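Local coordinates for TIR-NB-LRR type resistance protein RPV1 (Vitis rotundifolia, PDB 5KU7), which probably acts as an intracellular plant immune receptor of the TIR-NB-LRR class and is represented here by its TIR domain, at residues 60-65 with 171-176; 74-79 with 120-125; 95-100 with 166-171; 109-114 with 132-137. All blocks are in the same frame, centred on the assembly; numbering follows the deposited sequence.

Interaction 1: residues 60-65 with 171-176; sequences ESRSSV and CKRLDV
Arg62 and Arg173 meet guanidinium on guanidinium, two like charges stacked with their centres 4.0 Å apart and their planes 24° from parallel. The side chains cross at about a right angle, and the overlap runs from the Arg62 guanidinium back to its CD. NH2 of Arg173 reaches farthest back along its partner and lies 3.2 Å from Arg62 CD. NH2 of Arg62 also lies against the helix, 3.6 Å from Arg173 CB. A bend at chi3 (58°) turns its guanidinium out of line with an otherwise extended chain. Beyond these segments, Arg62 NH1 forms a salt bridge with Asp9 and NH2 donates to the carbonyl of Leu169; the Asp9 carboxylate probably offsets part of the positive charge, which may make the stacking of two cations tolerable. The residues belong to the α/β fold of the TIR domain, a five-stranded parallel sheet flanked by helices: Arg62 lies near the start of the central strand 61-68, and Arg173 in the last turns of the long C-terminal helix 154-175. Lys172 packs beside the pair. Its CB sits at the edge of the Arg62 guanidinium, 4.0 Å from NH2, while bends at chi2 and chi3 carry the amine back toward the strand, leaving NZ 4.0 Å from Arg62 O. The lysine chain also touches Ala95 on the adjoining strand.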
loop_
_atom_site.group_PDB
_atom_site.type_symbol
_atom_site.label_atom_id
_atom_site.label_comp_id
_atom_site.label_asym_id
_atom_site.label_seq_id
_atom_site.Cartn_x
_atom_site.Cartn_y
_atom_site.Cartn_z
ATOM N N GLU A 60 26.853 0.166 -6.982
ATOM C CA GLU A 60 27.225 0.849 -5.747
ATOM C C GLU A 60 26.278 0.512 -4.604
ATOM O O GLU A 60 26.310 1.158 -3.558
ATOM C CB GLU A 60 27.274 2.358 -5.956
ATOM C CG GLU A 60 28.454 2.814 -6.798
ATOM C CD GLU A 60 28.350 4.272 -7.193
ATOM O OE1 GLU A 60 27.468 4.985 -6.655
ATOM O OE2 GLU A 60 29.152 4.705 -8.046
ATOM N N SER A 61 25.444 -0.503 -4.810
ATOM C CA SER A 61 24.531 -0.975 -3.775
ATOM C C SER A 61 25.019 -2.297 -3.193
ATOM O O SER A 61 25.525 -3.142 -3.926
ATOM C CB SER A 61 23.111 -1.132 -4.336
ATOM O OG SER A 61 22.538 0.130 -4.666
ATOM N N ARG A 62 24.877 -2.467 -1.876
ATOM C CA ARG A 62 25.272 -3.720 -1.216
ATOM C C ARG A 62 24.333 -4.854 -1.587
ATOM O O ARG A 62 24.723 -6.010 -1.595
ATOM C CB ARG A 62 25.302 -3.559 0.302
ATOM C CG ARG A 62 26.330 -2.582 0.813
ATOM C CD ARG A 62 26.131 -2.397 2.288
ATOM N NE ARG A 62 26.230 -3.682 2.971
ATOM C CZ ARG A 62 25.629 -3.979 4.122
ATOM N NH1 ARG A 62 24.837 -3.083 4.716
ATOM N NH2 ARG A 62 25.799 -5.189 4.660
ATOM N N SER A 63 23.093 -4.515 -1.923
ATOM C CA SER A 63 22.136 -5.531 -2.334
ATOM C C SER A 63 21.039 -4.932 -3.179
ATOM O O SER A 63 20.917 -3.710 -3.289
ATOM C CB SER A 63 21.509 -6.220 -1.118
ATOM O OG SER A 63 20.682 -5.321 -0.396
ATOM N N SER A 64 20.236 -5.804 -3.777
ATOM C CA SER A 64 19.020 -5.388 -4.459
ATOM C C SER A 64 17.788 -6.104 -3.883
ATOM O O SER A 64 17.865 -7.263 -3.465
ATOM C CB SER A 64 19.127 -5.648 -5.959
ATOM O OG SER A 64 20.120 -4.831 -6.543
ATOM N N VAL A 65 16.665 -5.390 -3.834
ATOM C CA VAL A 65 15.374 -5.988 -3.521
ATOM C C VAL A 65 14.575 -5.949 -4.796
ATOM O O VAL A 65 14.411 -4.879 -5.376
ATOM C CB VAL A 65 14.605 -5.235 -2.425
ATOM C CG1 VAL A 65 13.209 -5.794 -2.313
ATOM C CG2 VAL A 65 15.305 -5.340 -1.099
ATOM N N CYS A 171 24.363 -8.658 9.332
ATOM C CA CYS A 171 25.243 -9.776 9.612
ATOM C C CYS A 171 26.307 -9.834 8.519
ATOM O O CYS A 171 27.470 -10.121 8.806
ATOM C CB CYS A 171 24.478 -11.106 9.695
ATOM S SG CYS A 171 23.364 -11.302 11.139
ATOM N N LYS A 172 25.937 -9.531 7.277
ATOM C CA LYS A 172 26.946 -9.500 6.225
ATOM C C LYS A 172 28.052 -8.519 6.582
ATOM O O LYS A 172 29.232 -8.858 6.518
ATOM C CB LYS A 172 26.383 -9.102 4.860
ATOM C CG LYS A 172 25.599 -10.154 4.129
ATOM C CD LYS A 172 25.975 -10.091 2.645
ATOM C CE LYS A 172 25.909 -8.679 2.067
ATOM N NZ LYS A 172 26.595 -8.602 0.726
ATOM N N ARG A 173 27.656 -7.303 6.954
ATOM C CA ARG A 173 28.601 -6.247 7.302
ATOM C C ARG A 173 29.491 -6.608 8.489
ATOM O O ARG A 173 30.684 -6.296 8.495
ATOM C CB ARG A 173 27.864 -4.935 7.603
ATOM C CG ARG A 173 28.794 -3.839 8.145
ATOM C CD ARG A 173 28.375 -2.446 7.697
ATOM N NE ARG A 173 28.482 -2.271 6.248
ATOM C CZ ARG A 173 28.108 -1.177 5.586
ATOM N NH1 ARG A 173 27.592 -0.141 6.240
ATOM N NH2 ARG A 173 28.244 -1.122 4.270
ATOM N N LEU A 174 28.927 -7.264 9.496
ATOM C CA LEU A 174 29.709 -7.570 10.686
ATOM C C LEU A 174 30.708 -8.708 10.453
ATOM O O LEU A 174 31.733 -8.785 11.130
ATOM C CB LEU A 174 28.784 -7.902 11.856
ATOM C CG LEU A 174 28.015 -6.690 12.375
ATOM C CD1 LEU A 174 27.067 -7.115 13.477
ATOM C CD2 LEU A 174 28.991 -5.645 12.891
ATOM N N ASP A 175 30.419 -9.587 9.499
ATOM C CA ASP A 175 31.320 -10.696 9.226
ATOM C C ASP A 175 32.544 -10.196 8.447
ATOM O O ASP A 175 33.643 -10.731 8.591
ATOM C CB ASP A 175 30.584 -11.824 8.491
ATOM C CG ASP A 175 29.691 -12.646 9.433
ATOM O OD1 ASP A 175 28.631 -13.142 8.994
ATOM O OD2 ASP A 175 30.052 -12.791 10.624
ATOM N N VAL A 176 32.356 -9.145 7.655
ATOM C CA VAL A 176 33.470 -8.469 6.998
ATOM C C VAL A 176 34.164 -7.498 7.951
ATOM O O VAL A 176 35.028 -7.891 8.733
ATOM C CB VAL A 176 33.004 -7.696 5.753
ATOM C CG1 VAL A 176 34.153 -6.886 5.173
ATOM C CG2 VAL A 176 32.422 -8.650 4.725
#

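Interaction 2: residues 74-79 with 120-125; sequences HSRWCL and AGYEEN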
loop_
_atom_site.group_PDB
_atom_site.type_symbol
_atom_site.label_atom_id
_atom_site.label_comp_id
_atom_site.label_asym_id
_atom_site.label_seq_id
_atom_site.Cartn_x
_atom_site.Cartn_y
_atom_site.Cartn_z
ATOM N N HIS A 74 7.419 -7.180 -18.595
ATOM C CA HIS A 74 6.941 -6.393 -19.731
ATOM C C HIS A 74 7.765 -5.125 -19.901
ATOM O O HIS A 74 7.466 -4.281 -20.751
ATOM C CB HIS A 74 5.470 -6.023 -19.582
ATOM C CG HIS A 74 4.533 -7.139 -19.903
ATOM N ND1 HIS A 74 4.256 -8.158 -19.016
ATOM C CD2 HIS A 74 3.822 -7.411 -21.022
ATOM C CE1 HIS A 74 3.400 -8.997 -19.570
ATOM N NE2 HIS A 74 3.125 -8.569 -20.790
ATOM N N SER A 75 8.775 -4.961 -19.059
ATOM C CA SER A 75 9.630 -3.805 -19.190
ATOM C C SER A 75 11.049 -4.273 -19.441
ATOM O O SER A 75 11.650 -4.939 -18.604
ATOM C CB SER A 75 9.534 -2.919 -17.951
ATOM O OG SER A 75 10.635 -2.039 -17.866
ATOM N N ARG A 76 11.577 -3.918 -20.607
ATOM C CA ARG A 76 12.929 -4.289 -20.975
ATOM C C ARG A 76 13.893 -3.666 -19.993
ATOM O O ARG A 76 14.886 -4.294 -19.619
ATOM C CB ARG A 76 13.260 -3.857 -22.405
ATOM C CG ARG A 76 12.238 -4.294 -23.424
ATOM C CD ARG A 76 12.747 -4.116 -24.844
ATOM N NE ARG A 76 13.397 -2.826 -25.035
ATOM C CZ ARG A 76 12.798 -1.751 -25.533
ATOM N NH1 ARG A 76 11.517 -1.801 -25.881
ATOM N NH2 ARG A 76 13.484 -0.621 -25.666
ATOM N N TRP A 77 13.593 -2.442 -19.556
ATOM C CA TRP A 77 14.423 -1.784 -18.554
ATOM C C TRP A 77 14.473 -2.609 -17.280
ATOM O O TRP A 77 15.553 -2.811 -16.728
ATOM C CB TRP A 77 13.927 -0.369 -18.254
ATOM C CG TRP A 77 14.274 0.638 -19.318
ATOM C CD1 TRP A 77 14.101 0.506 -20.671
ATOM C CD2 TRP A 77 14.831 1.945 -19.115
ATOM N NE1 TRP A 77 14.535 1.644 -21.323
ATOM C CE2 TRP A 77 14.983 2.543 -20.392
ATOM C CE3 TRP A 77 15.224 2.668 -17.978
ATOM C CZ2 TRP A 77 15.509 3.830 -20.560
ATOM C CZ3 TRP A 77 15.756 3.952 -18.150
ATOM C CH2 TRP A 77 15.889 4.516 -19.432
ATOM N N CYS A 78 13.321 -3.097 -16.806
ATOM C CA CYS A 78 13.327 -3.978 -15.637
ATOM C C CYS A 78 14.235 -5.208 -15.888
ATOM O O CYS A 78 15.059 -5.590 -15.035
ATOM C CB CYS A 78 11.895 -4.418 -15.281
ATOM S SG CYS A 78 10.883 -3.101 -14.466
ATOM N N LEU A 79 14.100 -5.815 -17.067
ATOM C CA LEU A 79 14.872 -7.020 -17.374
ATOM C C LEU A 79 16.369 -6.715 -17.463
ATOM O O LEU A 79 17.197 -7.475 -16.948
ATOM C CB LEU A 79 14.373 -7.679 -18.671
ATOM C CG LEU A 79 13.005 -8.338 -18.533
ATOM C CD1 LEU A 79 12.581 -9.037 -19.800
ATOM C CD2 LEU A 79 12.998 -9.324 -17.368
ATOM N N ALA A 120 6.598 -13.423 -25.307
ATOM C CA ALA A 120 5.994 -13.592 -26.621
ATOM C C ALA A 120 6.236 -12.328 -27.449
ATOM O O ALA A 120 6.680 -12.407 -28.594
ATOM C CB ALA A 120 4.512 -13.888 -26.507
ATOM N N GLY A 121 6.011 -11.168 -26.837
ATOM C CA GLY A 121 6.187 -9.899 -27.517
ATOM C C GLY A 121 7.633 -9.568 -27.849
ATOM O O GLY A 121 7.902 -8.785 -28.764
ATOM N N TYR A 122 8.574 -10.185 -27.139
ATOM C CA TYR A 122 9.992 -9.909 -27.379
ATOM C C TYR A 122 10.538 -10.682 -28.578
ATOM O O TYR A 122 11.566 -10.311 -29.151
ATOM C CB TYR A 122 10.812 -10.243 -26.131
ATOM C CG TYR A 122 10.542 -9.296 -24.988
ATOM C CD1 TYR A 122 10.244 -7.960 -25.229
ATOM C CD2 TYR A 122 10.555 -9.736 -23.677
ATOM C CE1 TYR A 122 9.983 -7.086 -24.192
ATOM C CE2 TYR A 122 10.287 -8.865 -22.628
ATOM C CZ TYR A 122 10.006 -7.541 -22.896
ATOM O OH TYR A 122 9.748 -6.671 -21.865
ATOM N N GLU A 123 9.816 -11.729 -28.970
ATOM C CA GLU A 123 10.273 -12.680 -29.982
ATOM C C GLU A 123 10.724 -12.044 -31.294
ATOM O O GLU A 123 11.703 -12.485 -31.897
ATOM C CB GLU A 123 9.170 -13.696 -30.272
ATOM C CG GLU A 123 8.963 -14.698 -29.153
ATOM C CD GLU A 123 10.168 -15.597 -28.934
ATOM O OE1 GLU A 123 11.051 -15.653 -29.821
ATOM O OE2 GLU A 123 10.234 -16.236 -27.861
ATOM N N GLU A 124 10.013 -11.014 -31.736
ATOM C CA GLU A 124 10.226 -10.501 -33.083
ATOM C C GLU A 124 11.299 -9.418 -33.178
ATOM O O GLU A 124 11.954 -9.299 -34.207
ATOM C CB GLU A 124 8.910 -9.965 -33.648
ATOM C CG GLU A 124 8.387 -8.726 -32.944
ATOM C CD GLU A 124 7.144 -8.164 -33.610
ATOM O OE1 GLU A 124 6.598 -8.824 -34.523
ATOM O OE2 GLU A 124 6.716 -7.056 -33.221
ATOM N N ASN A 125 11.503 -8.641 -32.119
ATOM C CA ASN A 125 12.443 -7.522 -32.207
ATOM C C ASN A 125 13.544 -7.529 -31.153
ATOM O O ASN A 125 14.453 -6.698 -31.203
ATOM C CB ASN A 125 11.692 -6.189 -32.138
ATOM C CG ASN A 125 10.832 -5.939 -33.364
ATOM O OD1 ASN A 125 11.158 -6.381 -34.467
ATOM N ND2 ASN A 125 9.732 -5.219 -33.180
#
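The Tyr122 ring is flanked on its two ortho-to-hydroxyl carbons: Arg76 CG approaches CE1 at 3.7 Å and Leu79 CD1 approaches CE2 at 3.6 Å, both obliquely. The Arg76 guanidinium plane is turned 82° from the ring, and the residue touches it through its aliphatic CG; NH2 makes a weak hydrogen bond to Glu48 O. Trp133, from helix 130-141, meets the tyrosine ring at about 55°. The phenol is pushed in against the backbone where the loop enters helix 76-91, with OH 3.2 Å from His74 C. Its polar partner is the carbonyl of Ala73, to which it is hydrogen-bonded, so the buried hydroxyl is satisfied. That same loop is pinned by Ser75, whose OG accepts from Cys78 N over 3.1 Å at 168°. The side chain of Ser75 is about 5 Å from a bound malonic acid and touches Arg15 of its pocket. Ser75 is thus the N-cap of helix 76-91, and Tyr122 from the end of helix 113-122 packs against that capped start within the helical layer of the TIR fold.

Interaction 3: residues 95-100 with 166-171; sequences AVFPIF and FRQLKC
Chi1 of -54° sets Phe97 CG opposite its own carbonyl carbon and sends the ring from the strand toward the helix, where Gln168, its chain straight through chi2 (-172°), runs alongside it pointing the other way. The two meet at the ring rim. Gln168 OE1 lies 3.5 Å from Phe97 CE2, near the plane of the ring, and the amide plane is turned 79° against it. CD of Gln168 follows at 3.7 Å from the same carbon, so the whole amide leans on one corner of the phenyl group. A carbonyl oxygen at an aromatic rim faces slightly positive C-H groups, which probably makes the approach mildly favourable. The amide nitrogen is engaged elsewhere: NE2 donates a hydrogen bond to Ser164 OG, one turn earlier in the helix, which steadies the rotation of the group. Leu169 takes the other flank of the rim, its CD2 4.0 Å from Phe97 CE1 and 4.2 Å from CZ. Its side chain starts off at an angle to the strand, and the branched end brings the methyl in. Phe97 is thus held between two successive helix residues, one polar and one apolar. Around it, Ser63 from strand 61-68 and Trp146 from strand 146-148 touch the side chain, and Ile165 extends the helix surface, so that helix 154-175 covers this face of the parallel sheet across strand 95-101.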
loop_
_atom_site.group_PDB
_atom_site.type_symbol
_atom_site.label_atom_id
_atom_site.label_comp_id
_atom_site.label_asym_id
_atom_site.label_seq_id
_atom_site.Cartn_x
_atom_site.Cartn_y
_atom_site.Cartn_z
ATOM N N ALA A 95 24.157 -8.976 -2.754
ATOM C CA ALA A 95 23.056 -9.781 -2.220
ATOM C C ALA A 95 21.754 -9.441 -2.921
ATOM O O ALA A 95 21.572 -8.319 -3.389
ATOM C CB ALA A 95 22.915 -9.586 -0.711
ATOM N N VAL A 96 20.857 -10.420 -3.010
ATOM C CA VAL A 96 19.641 -10.278 -3.791
ATOM C C VAL A 96 18.449 -10.853 -3.041
ATOM O O VAL A 96 18.448 -12.024 -2.682
ATOM C CB VAL A 96 19.755 -10.987 -5.146
ATOM C CG1 VAL A 96 18.457 -10.831 -5.919
ATOM C CG2 VAL A 96 20.944 -10.439 -5.945
ATOM N N PHE A 97 17.427 -10.030 -2.844
ATOM C CA PHE A 97 16.250 -10.409 -2.061
ATOM C C PHE A 97 14.986 -10.321 -2.893
ATOM O O PHE A 97 14.494 -9.234 -3.140
ATOM C CB PHE A 97 16.111 -9.504 -0.850
ATOM C CG PHE A 97 17.334 -9.457 0.002
ATOM C CD1 PHE A 97 18.083 -8.300 0.097
ATOM C CD2 PHE A 97 17.721 -10.567 0.732
ATOM C CE1 PHE A 97 19.209 -8.256 0.901
ATOM C CE2 PHE A 97 18.835 -10.527 1.533
ATOM C CZ PHE A 97 19.578 -9.368 1.622
ATOM N N PRO A 98 14.482 -11.462 -3.373
ATOM C CA PRO A 98 13.322 -11.344 -4.263
ATOM C C PRO A 98 11.988 -11.399 -3.505
ATOM O O PRO A 98 11.798 -12.211 -2.585
ATOM C CB PRO A 98 13.480 -12.545 -5.200
ATOM C CG PRO A 98 14.202 -13.596 -4.347
ATOM C CD PRO A 98 15.027 -12.837 -3.314
ATOM N N ILE A 99 11.098 -10.503 -3.893
ATOM C CA ILE A 99 9.724 -10.452 -3.429
ATOM C C ILE A 99 8.816 -10.771 -4.588
ATOM O O ILE A 99 8.878 -10.113 -5.626
ATOM C CB ILE A 99 9.309 -9.068 -2.913
ATOM C CG1 ILE A 99 10.157 -8.663 -1.724
ATOM C CG2 ILE A 99 7.813 -9.076 -2.563
ATOM C CD1 ILE A 99 10.022 -7.212 -1.394
ATOM N N PHE A 100 7.976 -11.773 -4.414
ATOM C CA PHE A 100 7.044 -12.145 -5.448
ATOM C C PHE A 100 5.711 -11.548 -5.060
ATOM O O PHE A 100 4.984 -12.108 -4.251
ATOM C CB PHE A 100 7.014 -13.662 -5.600
ATOM C CG PHE A 100 8.395 -14.264 -5.844
ATOM C CD1 PHE A 100 8.960 -14.256 -7.121
ATOM C CD2 PHE A 100 9.136 -14.812 -4.794
ATOM C CE1 PHE A 100 10.235 -14.794 -7.353
ATOM C CE2 PHE A 100 10.410 -15.346 -5.011
ATOM C CZ PHE A 100 10.966 -15.338 -6.295
ATOM N N PHE A 166 17.144 -6.324 7.211
ATOM C CA PHE A 166 18.008 -5.667 8.177
ATOM C C PHE A 166 18.972 -6.650 8.849
ATOM O O PHE A 166 20.177 -6.419 8.836
ATOM C CB PHE A 166 17.181 -4.929 9.231
ATOM C CG PHE A 166 18.022 -4.285 10.312
ATOM C CD1 PHE A 166 18.240 -4.934 11.522
ATOM C CD2 PHE A 166 18.575 -3.037 10.128
ATOM C CE1 PHE A 166 18.994 -4.340 12.528
ATOM C CE2 PHE A 166 19.340 -2.441 11.129
ATOM C CZ PHE A 166 19.550 -3.097 12.328
ATOM N N ARG A 167 18.450 -7.749 9.402
ATOM C CA ARG A 167 19.294 -8.742 10.052
ATOM C C ARG A 167 20.345 -9.295 9.070
ATOM O O ARG A 167 21.506 -9.469 9.430
ATOM C CB ARG A 167 18.463 -9.904 10.633
ATOM C CG ARG A 167 19.344 -10.877 11.444
ATOM C CD ARG A 167 18.664 -12.190 11.852
ATOM N NE ARG A 167 17.902 -12.107 13.097
ATOM C CZ ARG A 167 17.753 -13.122 13.950
ATOM N NH1 ARG A 167 18.332 -14.294 13.707
ATOM N NH2 ARG A 167 17.037 -12.965 15.058
ATOM N N GLN A 168 19.945 -9.559 7.829
ATOM C CA GLN A 168 20.874 -10.160 6.875
ATOM C C GLN A 168 21.959 -9.164 6.456
ATOM O O GLN A 168 23.133 -9.528 6.395
ATOM C CB GLN A 168 20.141 -10.685 5.636
ATOM C CG GLN A 168 19.189 -11.835 5.920
ATOM C CD GLN A 168 18.628 -12.467 4.668
ATOM O OE1 GLN A 168 19.358 -13.059 3.872
ATOM N NE2 GLN A 168 17.312 -12.374 4.502
ATOM N N LEU A 169 21.603 -7.898 6.279
ATOM C CA LEU A 169 22.601 -6.920 5.842
ATOM C C LEU A 169 23.499 -6.546 6.995
ATOM O O LEU A 169 24.669 -6.232 6.801
ATOM C CB LEU A 169 21.953 -5.655 5.278
ATOM C CG LEU A 169 21.212 -5.817 3.954
ATOM C CD1 LEU A 169 20.698 -4.467 3.550
ATOM C CD2 LEU A 169 22.182 -6.386 2.890
ATOM N N LYS A 170 22.992 -6.654 8.209
ATOM C CA LYS A 170 23.820 -6.269 9.313
ATOM C C LYS A 170 24.789 -7.427 9.586
ATOM O O LYS A 170 25.949 -7.198 9.913
ATOM C CB LYS A 170 22.982 -5.963 10.546
ATOM C CG LYS A 170 23.850 -5.617 11.751
ATOM C CD LYS A 170 23.058 -4.989 12.877
ATOM C CE LYS A 170 23.930 -3.989 13.596
ATOM N NZ LYS A 170 23.798 -4.119 15.068
ATOM N N CYS A 171 24.363 -8.658 9.332
ATOM C CA CYS A 171 25.243 -9.776 9.612
ATOM C C CYS A 171 26.307 -9.834 8.519
ATOM O O CYS A 171 27.470 -10.121 8.806
ATOM C CB CYS A 171 24.478 -11.106 9.695
ATOM S SG CYS A 171 23.364 -11.302 11.139
#

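Interaction 4: residues 109-114 with 132-137; sequences RKQEGS and RWRTAL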
loop_
_atom_site.group_PDB
_atom_site.type_symbol
_atom_site.label_atom_id
_atom_site.label_comp_id
_atom_site.label_asym_id
_atom_site.label_seq_id
_atom_site.Cartn_x
_atom_site.Cartn_y
_atom_site.Cartn_z
ATOM N N ARG A 109 10.040 -17.941 -12.434
ATOM C CA ARG A 109 11.137 -18.881 -12.620
ATOM C C ARG A 109 11.071 -19.505 -14.000
ATOM O O ARG A 109 12.099 -19.728 -14.644
ATOM C CB ARG A 109 11.091 -19.967 -11.532
ATOM C CG ARG A 109 12.341 -20.826 -11.413
ATOM C CD ARG A 109 12.275 -21.761 -10.190
ATOM N NE ARG A 109 11.151 -22.695 -10.256
ATOM C CZ ARG A 109 10.048 -22.599 -9.515
ATOM N NH1 ARG A 109 9.913 -21.614 -8.629
ATOM N NH2 ARG A 109 9.079 -23.499 -9.653
ATOM N N LYS A 110 9.852 -19.781 -14.447
ATOM C CA LYS A 110 9.648 -20.516 -15.686
ATOM C C LYS A 110 9.088 -19.635 -16.801
ATOM O O LYS A 110 8.879 -20.107 -17.908
ATOM C CB LYS A 110 8.722 -21.718 -15.445
ATOM C CG LYS A 110 9.268 -22.707 -14.405
ATOM C CD LYS A 110 8.484 -24.015 -14.329
ATOM C CE LYS A 110 7.059 -23.869 -13.836
ATOM N NZ LYS A 110 6.393 -25.221 -13.847
ATOM N N GLN A 111 8.847 -18.360 -16.501
ATOM C CA GLN A 111 8.246 -17.438 -17.462
ATOM C C GLN A 111 6.920 -17.962 -17.978
ATOM O O GLN A 111 6.727 -18.093 -19.187
ATOM C CB GLN A 111 9.188 -17.192 -18.638
ATOM C CG GLN A 111 10.421 -16.427 -18.250
ATOM C CD GLN A 111 11.584 -17.355 -17.975
ATOM O OE1 GLN A 111 12.050 -18.043 -18.872
ATOM N NE2 GLN A 111 12.059 -17.381 -16.730
ATOM N N GLU A 112 6.029 -18.298 -17.049
ATOM C CA GLU A 112 4.656 -18.666 -17.373
ATOM C C GLU A 112 3.722 -17.525 -16.993
ATOM O O GLU A 112 4.174 -16.483 -16.512
ATOM C CB GLU A 112 4.255 -19.961 -16.660
ATOM C CG GLU A 112 5.043 -21.174 -17.143
ATOM C CD GLU A 112 4.833 -22.429 -16.292
ATOM O OE1 GLU A 112 4.133 -22.358 -15.252
ATOM O OE2 GLU A 112 5.364 -23.498 -16.680
ATOM N N GLY A 113 2.431 -17.715 -17.236
ATOM C CA GLY A 113 1.455 -16.664 -17.017
ATOM C C GLY A 113 1.847 -15.342 -17.649
ATOM O O GLY A 113 2.348 -15.294 -18.772
ATOM N N SER A 114 1.628 -14.263 -16.910
ATOM C CA SER A 114 1.893 -12.933 -17.420
ATOM C C SER A 114 3.336 -12.834 -17.900
ATOM O O SER A 114 3.610 -12.184 -18.902
ATOM C CB SER A 114 1.610 -11.869 -16.355
ATOM O OG SER A 114 2.527 -11.943 -15.276
ATOM N N ARG A 132 19.579 -14.281 -21.888
ATOM C CA ARG A 132 20.128 -13.752 -20.636
ATOM C C ARG A 132 19.020 -13.213 -19.724
ATOM O O ARG A 132 19.162 -13.177 -18.494
ATOM C CB ARG A 132 21.180 -12.680 -20.925
ATOM C CG ARG A 132 22.450 -13.287 -21.516
ATOM C CD ARG A 132 23.645 -12.358 -21.472
ATOM N NE ARG A 132 24.032 -12.077 -20.094
ATOM C CZ ARG A 132 25.217 -11.604 -19.731
ATOM N NH1 ARG A 132 26.160 -11.392 -20.644
ATOM N NH2 ARG A 132 25.468 -11.378 -18.449
ATOM N N TRP A 133 17.922 -12.786 -20.346
ATOM C CA TRP A 133 16.748 -12.316 -19.629
ATOM C C TRP A 133 16.105 -13.497 -18.914
ATOM O O TRP A 133 15.811 -13.427 -17.719
ATOM C CB TRP A 133 15.745 -11.663 -20.583
ATOM C CG TRP A 133 16.027 -10.233 -20.926
ATOM C CD1 TRP A 133 16.897 -9.388 -20.298
ATOM C CD2 TRP A 133 15.429 -9.475 -21.989
ATOM N NE1 TRP A 133 16.880 -8.150 -20.907
ATOM C CE2 TRP A 133 15.987 -8.180 -21.946
ATOM C CE3 TRP A 133 14.476 -9.765 -22.973
ATOM C CZ2 TRP A 133 15.622 -7.180 -22.850
ATOM C CZ3 TRP A 133 14.115 -8.765 -23.872
ATOM C CH2 TRP A 133 14.688 -7.492 -23.803
ATOM N N ARG A 134 15.900 -14.584 -19.660
ATOM C CA ARG A 134 15.302 -15.802 -19.119
ATOM C C ARG A 134 16.175 -16.356 -18.002
ATOM O O ARG A 134 15.684 -16.866 -16.994
ATOM C CB ARG A 134 15.128 -16.868 -20.208
ATOM C CG ARG A 134 14.180 -16.480 -21.331
ATOM C CD ARG A 134 13.643 -17.708 -22.062
ATOM N NE ARG A 134 12.248 -17.919 -21.686
ATOM C CZ ARG A 134 11.201 -17.638 -22.456
ATOM N NH1 ARG A 134 11.385 -17.160 -23.684
ATOM N NH2 ARG A 134 9.967 -17.852 -22.000
ATOM N N THR A 135 17.481 -16.268 -18.199
ATOM C CA THR A 135 18.423 -16.759 -17.212
ATOM C C THR A 135 18.352 -15.932 -15.926
ATOM O O THR A 135 18.329 -16.476 -14.819
ATOM C CB THR A 135 19.849 -16.746 -17.773
ATOM O OG1 THR A 135 19.977 -17.800 -18.730
ATOM C CG2 THR A 135 20.865 -16.953 -16.674
ATOM N N ALA A 136 18.293 -14.614 -16.075
ATOM C CA ALA A 136 18.274 -13.723 -14.917
ATOM C C ALA A 136 16.986 -13.878 -14.082
ATOM O O ALA A 136 17.025 -13.823 -12.846
ATOM C CB ALA A 136 18.456 -12.298 -15.360
ATOM N N LEU A 137 15.854 -14.063 -14.760
ATOM C CA LEU A 137 14.587 -14.320 -14.078
ATOM C C LEU A 137 14.659 -15.628 -13.310
ATOM O O LEU A 137 14.360 -15.677 -12.118
ATOM C CB LEU A 137 13.426 -14.366 -15.072
ATOM C CG LEU A 137 12.984 -13.026 -15.649
ATOM C CD1 LEU A 137 11.981 -13.248 -16.775
ATOM C CD2 LEU A 137 12.400 -12.122 -14.559
#
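At Gln111 the backbone leaves helix 105-110 with positive phi and passes nearest to helix 130-141 at Arg134, 7.4 Å from CA to CA. The glutamine side chain then crosses to the helix, bent at chi2 (96°) so that its amide lies against the Arg134 and Leu137 side chains. OE1 accepts from Arg134 NE at 2.8 Å, with an N-H...O angle of 148° and the donor tilted 18° from the carbonyl plane. The inner guanidinium nitrogen makes this bond, and the outer NH2 rests 3.5 Å from Gln111 CB. Gln111 is the C-prime residue of a Schellman motif, with Glu112 N bonded to His107 O, which ends helix 105-110 of the TIR domain and turns the chain toward helix 113-122. On the far half of the amide, NE2 is hydrogen-bonded to Val108 O and to Thr138 OG1, giving the buried group partners at both ends and fixing its rotation. Leu137 supplies the apolar floor: its CD1 lies 3.8 Å from Gln111 CG, and its CB 3.7 Å from NE2. Phe119 of helix 113-122 touches Gln111 and Leu137 and makes a cation-pi contact with the Arg134 guanidinium.

From the N terminus the chain lays down 60-65, 74-79, 95-100 and 109-114 before any of the four contacts is completed. Interaction 2 closes first, at 120-125, then interaction 4 at 132-137; the two cross and touch, joining helices 76-91, 113-122 and 130-141 and the end of helix 105-110 on one side of the domain. Helix 154-175 then closes interaction 3 and, at its last turns, interaction 1, which spans all the others. Interaction 3 encloses interaction 4 but crosses interaction 2. Interactions 1 and 3, about 8 Å apart by centres and sharing Cys171, bind that helix to neighbouring strands 61-68 and 95-101; interaction 2 lies on the opposite side of the chain's centre from both.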